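Local coordinates for protein putative cytochrome P450 120 (Synechocystis sp., PDB 2VE3) that binds heme and retinoic acid and probably acts as a cytochrome P450 monooxygenase, inserting oxygen into its substrate, at residues A[287-295]-A[403-411]. Residues are numbered along the deposited sequence; the frame is centred on the assembly and turned at random.
Sequences LQLSQELTA and LFATRLIQQ
R407 reaches from its helix to the backbone of Q291. NH2 of R407 bonds O of Q291 at 2.7 Å, with an N-H...O angle of 158°. That oxygen lies in the guanidinium plane. NH1 of R407 makes a weak hydrogen bond to O of S290, at 3.3 Å. Both faces are packed. CD1 of L293 sits over the centre of one face, 3.5 Å from CZ of R407. NE2 of Q291 lies over the opposite face, offset toward the rim, with the amide turned 47° from the guanidinium.

An apolar patch continues beside the arginine. CD1 of L293 meets CD1 of L403 at 3.7 Å. CG2 of T406 is 3.8 Å from CD1 of L289 and also touches L293. The methyl CD1 of L289 packs against the amide of Q410, 3.6 Å from OE1.

A second shell fixes the guanidinium. OE1 of Q410 accepts from NH1 of R407 at 2.6 Å, close to the guanidinium plane. The Q410 chain reaches it with CG between the backbone N and the carbonyl carbon (chi1 81°), then runs extended. D125 on helix 121-137 forms a salt bridge with NH2 of R407. A leucine in place of R407 would probably leave O of Q291 and the carboxylate of D125 without this partner, and the loop less firmly held.

The contact lies away from the retinoic acid and heme sites. It ties the loop between helices 274-285 and 295-298 to helix 394-411, which follows the probable heme-ligating C391 and corresponds to the L helix of the cytochrome P450 fold.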
ATOM      1  N   LEU A 287      -2.548 -18.595 -24.219  1.00 48.66           N
ATOM      2  CA  LEU A 287      -3.826 -17.911 -24.369  1.00 49.45           C
ATOM      3  C   LEU A 287      -3.860 -17.329 -25.766  1.00 50.15           C
ATOM      4  O   LEU A 287      -3.509 -18.007 -26.736  1.00 50.51           O
ATOM      5  CB  LEU A 287      -3.976 -16.784 -23.334  1.00 49.47           C
ATOM      6  CG  LEU A 287      -3.961 -17.096 -21.834  1.00 49.11           C
ATOM      7  CD1 LEU A 287      -4.002 -15.801 -21.037  1.00 49.00           C
ATOM      8  CD2 LEU A 287      -5.117 -18.005 -21.442  1.00 48.78           C
ATOM      9  N   GLN A 288      -4.278 -16.069 -25.856  1.00 50.90           N
ATOM     10  CA  GLN A 288      -4.237 -15.293 -27.092  1.00 51.55           C
ATOM     11  C   GLN A 288      -4.531 -13.831 -26.777  1.00 51.88           C
ATOM     12  O   GLN A 288      -5.696 -13.414 -26.724  1.00 52.14           O
ATOM     13  CB  GLN A 288      -5.239 -15.842 -28.132  1.00 51.61           C
ATOM     14  N   LEU A 289      -3.471 -13.066 -26.528  1.00 52.20           N
ATOM     15  CA  LEU A 289      -3.580 -11.611 -26.426  1.00 52.31           C
ATOM     16  C   LEU A 289      -3.428 -11.002 -27.819  1.00 52.59           C
ATOM     17  O   LEU A 289      -3.097 -11.701 -28.789  1.00 52.67           O
ATOM     18  CB  LEU A 289      -2.506 -11.040 -25.487  1.00 52.36           C
ATOM     19  CG  LEU A 289      -2.503 -11.452 -24.009  1.00 52.09           C
ATOM     20  CD1 LEU A 289      -1.150 -11.208 -23.376  1.00 51.78           C
ATOM     21  CD2 LEU A 289      -3.587 -10.726 -23.237  1.00 52.06           C
ATOM     22  N   SER A 290      -3.693  -9.702 -27.913  1.00 52.51           N
ATOM     23  CA  SER A 290      -3.383  -8.904 -29.097  1.00 52.46           C
ATOM     24  C   SER A 290      -3.251  -7.505 -28.534  1.00 52.43           C
ATOM     25  O   SER A 290      -2.322  -7.217 -27.766  1.00 52.40           O
ATOM     26  CB  SER A 290      -4.518  -8.972 -30.124  1.00 52.54           C
ATOM     27  OG  SER A 290      -4.830 -10.310 -30.475  1.00 52.41           O
ATOM     28  N   GLN A 291      -4.186  -6.638 -28.905  1.00 52.13           N
ATOM     29  CA  GLN A 291      -4.595  -5.580 -27.997  1.00 51.80           C
ATOM     30  C   GLN A 291      -5.822  -6.075 -27.235  1.00 51.29           C
ATOM     31  O   GLN A 291      -6.107  -5.611 -26.128  1.00 51.42           O
ATOM     32  CB  GLN A 291      -4.838  -4.253 -28.722  1.00 51.87           C
ATOM     33  CG  GLN A 291      -3.768  -3.199 -28.417  1.00 52.32           C
ATOM     34  CD  GLN A 291      -2.342  -3.703 -28.634  1.00 52.92           C
ATOM     35  OE1 GLN A 291      -1.847  -3.739 -29.761  1.00 53.48           O
ATOM     36  NE2 GLN A 291      -1.675  -4.081 -27.548  1.00 52.44           N
ATOM     37  N   GLU A 292      -6.519  -7.041 -27.837  1.00 50.36           N
ATOM     38  CA  GLU A 292      -7.649  -7.726 -27.210  1.00 49.51           C
ATOM     39  C   GLU A 292      -7.249  -8.350 -25.871  1.00 48.86           C
ATOM     40  O   GLU A 292      -6.602  -9.405 -25.825  1.00 48.68           O
ATOM     41  CB  GLU A 292      -8.216  -8.786 -28.152  1.00 49.60           C
ATOM     42  N   LEU A 293      -7.633  -7.668 -24.790  1.00 47.98           N
ATOM     43  CA  LEU A 293      -7.386  -8.122 -23.423  1.00 47.00           C
ATOM     44  C   LEU A 293      -8.576  -7.735 -22.535  1.00 46.29           C
ATOM     45  O   LEU A 293      -8.815  -6.547 -22.292  1.00 46.34           O
ATOM     46  CB  LEU A 293      -6.080  -7.513 -22.883  1.00 47.04           C
ATOM     47  CG  LEU A 293      -5.495  -8.005 -21.549  1.00 47.06           C
ATOM     48  CD1 LEU A 293      -4.092  -7.453 -21.331  1.00 45.89           C
ATOM     49  CD2 LEU A 293      -6.386  -7.668 -20.359  1.00 47.12           C
ATOM     50  N   THR A 294      -9.310  -8.740 -22.057  1.00 45.18           N
ATOM     51  CA  THR A 294     -10.487  -8.526 -21.206  1.00 44.19           C
ATOM     52  C   THR A 294     -10.240  -8.905 -19.753  1.00 43.39           C
ATOM     53  O   THR A 294      -9.225  -9.506 -19.421  1.00 43.33           O
ATOM     54  CB  THR A 294     -11.708  -9.336 -21.699  1.00 44.13           C
ATOM     55  OG1 THR A 294     -11.260 -10.529 -22.348  1.00 44.04           O
ATOM     56  CG2 THR A 294     -12.548  -8.513 -22.666  1.00 44.42           C
ATOM     57  N   ALA A 295     -11.195  -8.554 -18.896  1.00 42.55           N
ATOM     58  CA  ALA A 295     -11.170  -8.920 -17.486  1.00 41.60           C
ATOM     59  C   ALA A 295     -11.162 -10.435 -17.277  1.00 40.80           C
ATOM     60  O   ALA A 295     -10.592 -10.927 -16.303  1.00 40.69           O
ATOM     61  CB  ALA A 295     -12.351  -8.287 -16.763  1.00 41.71           C
ATOM     62  N   LEU A 403      -2.637  -6.502 -14.889  1.00 21.78           N
ATOM     63  CA  LEU A 403      -2.611  -5.823 -16.197  1.00 21.79           C
ATOM     64  C   LEU A 403      -1.220  -5.320 -16.574  1.00 21.45           C
ATOM     65  O   LEU A 403      -0.764  -5.577 -17.681  1.00 21.58           O
ATOM     66  CB  LEU A 403      -3.635  -4.680 -16.249  1.00 21.82           C
ATOM     67  CG  LEU A 403      -3.988  -3.907 -17.533  1.00 22.20           C
ATOM     68  CD1 LEU A 403      -4.055  -4.755 -18.798  1.00 22.70           C
ATOM     69  CD2 LEU A 403      -5.312  -3.221 -17.333  1.00 21.78           C
ATOM     70  N   PHE A 404      -0.555  -4.616 -15.656  1.00 21.32           N
ATOM     71  CA  PHE A 404       0.780  -4.061 -15.923  1.00 21.66           C
ATOM     72  C   PHE A 404       1.805  -5.163 -16.201  1.00 21.60           C
ATOM     73  O   PHE A 404       2.588  -5.072 -17.138  1.00 21.91           O
ATOM     74  CB  PHE A 404       1.274  -3.211 -14.746  1.00 21.33           C
ATOM     75  CG  PHE A 404       2.663  -2.684 -14.928  1.00 20.66           C
ATOM     76  CD1 PHE A 404       2.879  -1.480 -15.583  1.00 22.91           C
ATOM     77  CD2 PHE A 404       3.758  -3.390 -14.452  1.00 20.38           C
ATOM     78  CE1 PHE A 404       4.175  -0.979 -15.756  1.00 22.06           C
ATOM     79  CE2 PHE A 404       5.056  -2.903 -14.617  1.00 21.09           C
ATOM     80  CZ  PHE A 404       5.264  -1.692 -15.267  1.00 21.27           C
ATOM     81  N   ALA A 405       1.798  -6.180 -15.349  1.00 21.49           N
ATOM     82  CA  ALA A 405       2.677  -7.319 -15.481  1.00 21.83           C
ATOM     83  C   ALA A 405       2.490  -7.936 -16.866  1.00 22.08           C
ATOM     84  O   ALA A 405       3.476  -8.262 -17.544  1.00 22.21           O
ATOM     85  CB  ALA A 405       2.369  -8.336 -14.398  1.00 20.89           C
ATOM     86  N   THR A 406       1.227  -8.046 -17.278  1.00 21.74           N
ATOM     87  CA  THR A 406       0.849  -8.680 -18.532  1.00 22.44           C
ATOM     88  C   THR A 406       1.324  -7.880 -19.737  1.00 22.78           C
ATOM     89  O   THR A 406       2.015  -8.406 -20.595  1.00 23.33           O
ATOM     90  CB  THR A 406      -0.688  -8.954 -18.590  1.00 22.48           C
ATOM     91  OG1 THR A 406      -1.037  -9.957 -17.628  1.00 20.45           O
ATOM     92  CG2 THR A 406      -1.119  -9.428 -19.978  1.00 22.92           C
ATOM     93  N   ARG A 407       0.964  -6.606 -19.794  1.00 23.61           N
ATOM     94  CA  ARG A 407       1.380  -5.751 -20.913  1.00 24.04           C
ATOM     95  C   ARG A 407       2.883  -5.539 -21.023  1.00 24.58           C
ATOM     96  O   ARG A 407       3.410  -5.406 -22.131  1.00 25.20           O
ATOM     97  CB  ARG A 407       0.669  -4.407 -20.867  1.00 23.84           C
ATOM     98  CG  ARG A 407      -0.807  -4.488 -21.149  1.00 22.85           C
ATOM     99  CD  ARG A 407      -1.089  -5.114 -22.497  1.00 24.69           C
ATOM    100  NE  ARG A 407      -2.424  -4.757 -22.951  1.00 25.98           N
ATOM    101  CZ  ARG A 407      -3.069  -5.321 -23.967  1.00 26.89           C
ATOM    102  NH1 ARG A 407      -2.510  -6.315 -24.649  1.00 26.71           N
ATOM    103  NH2 ARG A 407      -4.294  -4.894 -24.280  1.00 25.70           N
ATOM    104  N   LEU A 408       3.570  -5.497 -19.882  1.00 24.85           N
ATOM    105  CA  LEU A 408       5.011  -5.296 -19.875  1.00 24.97           C
ATOM    106  C   LEU A 408       5.744  -6.532 -20.393  1.00 25.45           C
ATOM    107  O   LEU A 408       6.641  -6.419 -21.227  1.00 24.98           O
ATOM    108  CB  LEU A 408       5.514  -4.919 -18.478  1.00 24.72           C
ATOM    109  CG  LEU A 408       7.041  -4.819 -18.312  1.00 24.72           C
ATOM    110  CD1 LEU A 408       7.653  -3.724 -19.175  1.00 22.86           C
ATOM    111  CD2 LEU A 408       7.437  -4.647 -16.844  1.00 23.63           C
ATOM    112  N   ILE A 409       5.356  -7.706 -19.907  1.00 26.13           N
ATOM    113  CA  ILE A 409       6.018  -8.941 -20.319  1.00 26.97           C
ATOM    114  C   ILE A 409       5.696  -9.339 -21.772  1.00 27.87           C
ATOM    115  O   ILE A 409       6.564  -9.835 -22.489  1.00 28.03           O
ATOM    116  CB  ILE A 409       5.800 -10.088 -19.288  1.00 27.12           C
ATOM    117  CG1 ILE A 409       6.668  -9.816 -18.056  1.00 26.35           C
ATOM    118  CG2 ILE A 409       6.155 -11.460 -19.894  1.00 27.77           C
ATOM    119  CD1 ILE A 409       6.491 -10.785 -16.903  1.00 26.48           C
ATOM    120  N   GLN A 410       4.459  -9.108 -22.215  1.00 28.84           N
ATOM    121  CA  GLN A 410       4.096  -9.433 -23.606  1.00 29.47           C
ATOM    122  C   GLN A 410       4.867  -8.604 -24.644  1.00 29.33           C
ATOM    123  O   GLN A 410       5.174  -9.093 -25.736  1.00 29.84           O
ATOM    124  CB  GLN A 410       2.575  -9.388 -23.837  1.00 29.52           C
ATOM    125  CG  GLN A 410       1.981  -8.010 -24.056  1.00 30.43           C
ATOM    126  CD  GLN A 410       0.572  -8.045 -24.630  1.00 30.40           C
ATOM    127  OE1 GLN A 410      -0.395  -7.722 -23.941  1.00 32.03           O
ATOM    128  NE2 GLN A 410       0.449  -8.429 -25.898  1.00 32.19           N
ATOM    129  N   GLN A 411       5.203  -7.369 -24.290  1.00 29.32           N
ATOM    130  CA  GLN A 411       5.883  -6.457 -25.215  1.00 29.20           C
ATOM    131  C   GLN A 411       7.398  -6.328 -25.024  1.00 28.47           C
ATOM    132  O   GLN A 411       8.120  -6.071 -25.992  1.00 28.80           O
ATOM    133  CB  GLN A 411       5.258  -5.065 -25.127  1.00 29.64           C
ATOM    134  CG  GLN A 411       3.804  -5.020 -25.514  1.00 31.52           C
ATOM    135  CD  GLN A 411       3.172  -3.717 -25.126  1.00 35.00           C
ATOM    136  OE1 GLN A 411       3.611  -2.643 -25.557  1.00 36.79           O
ATOM    137  NE2 GLN A 411       2.133  -3.792 -24.300  1.00 34.09           N
TER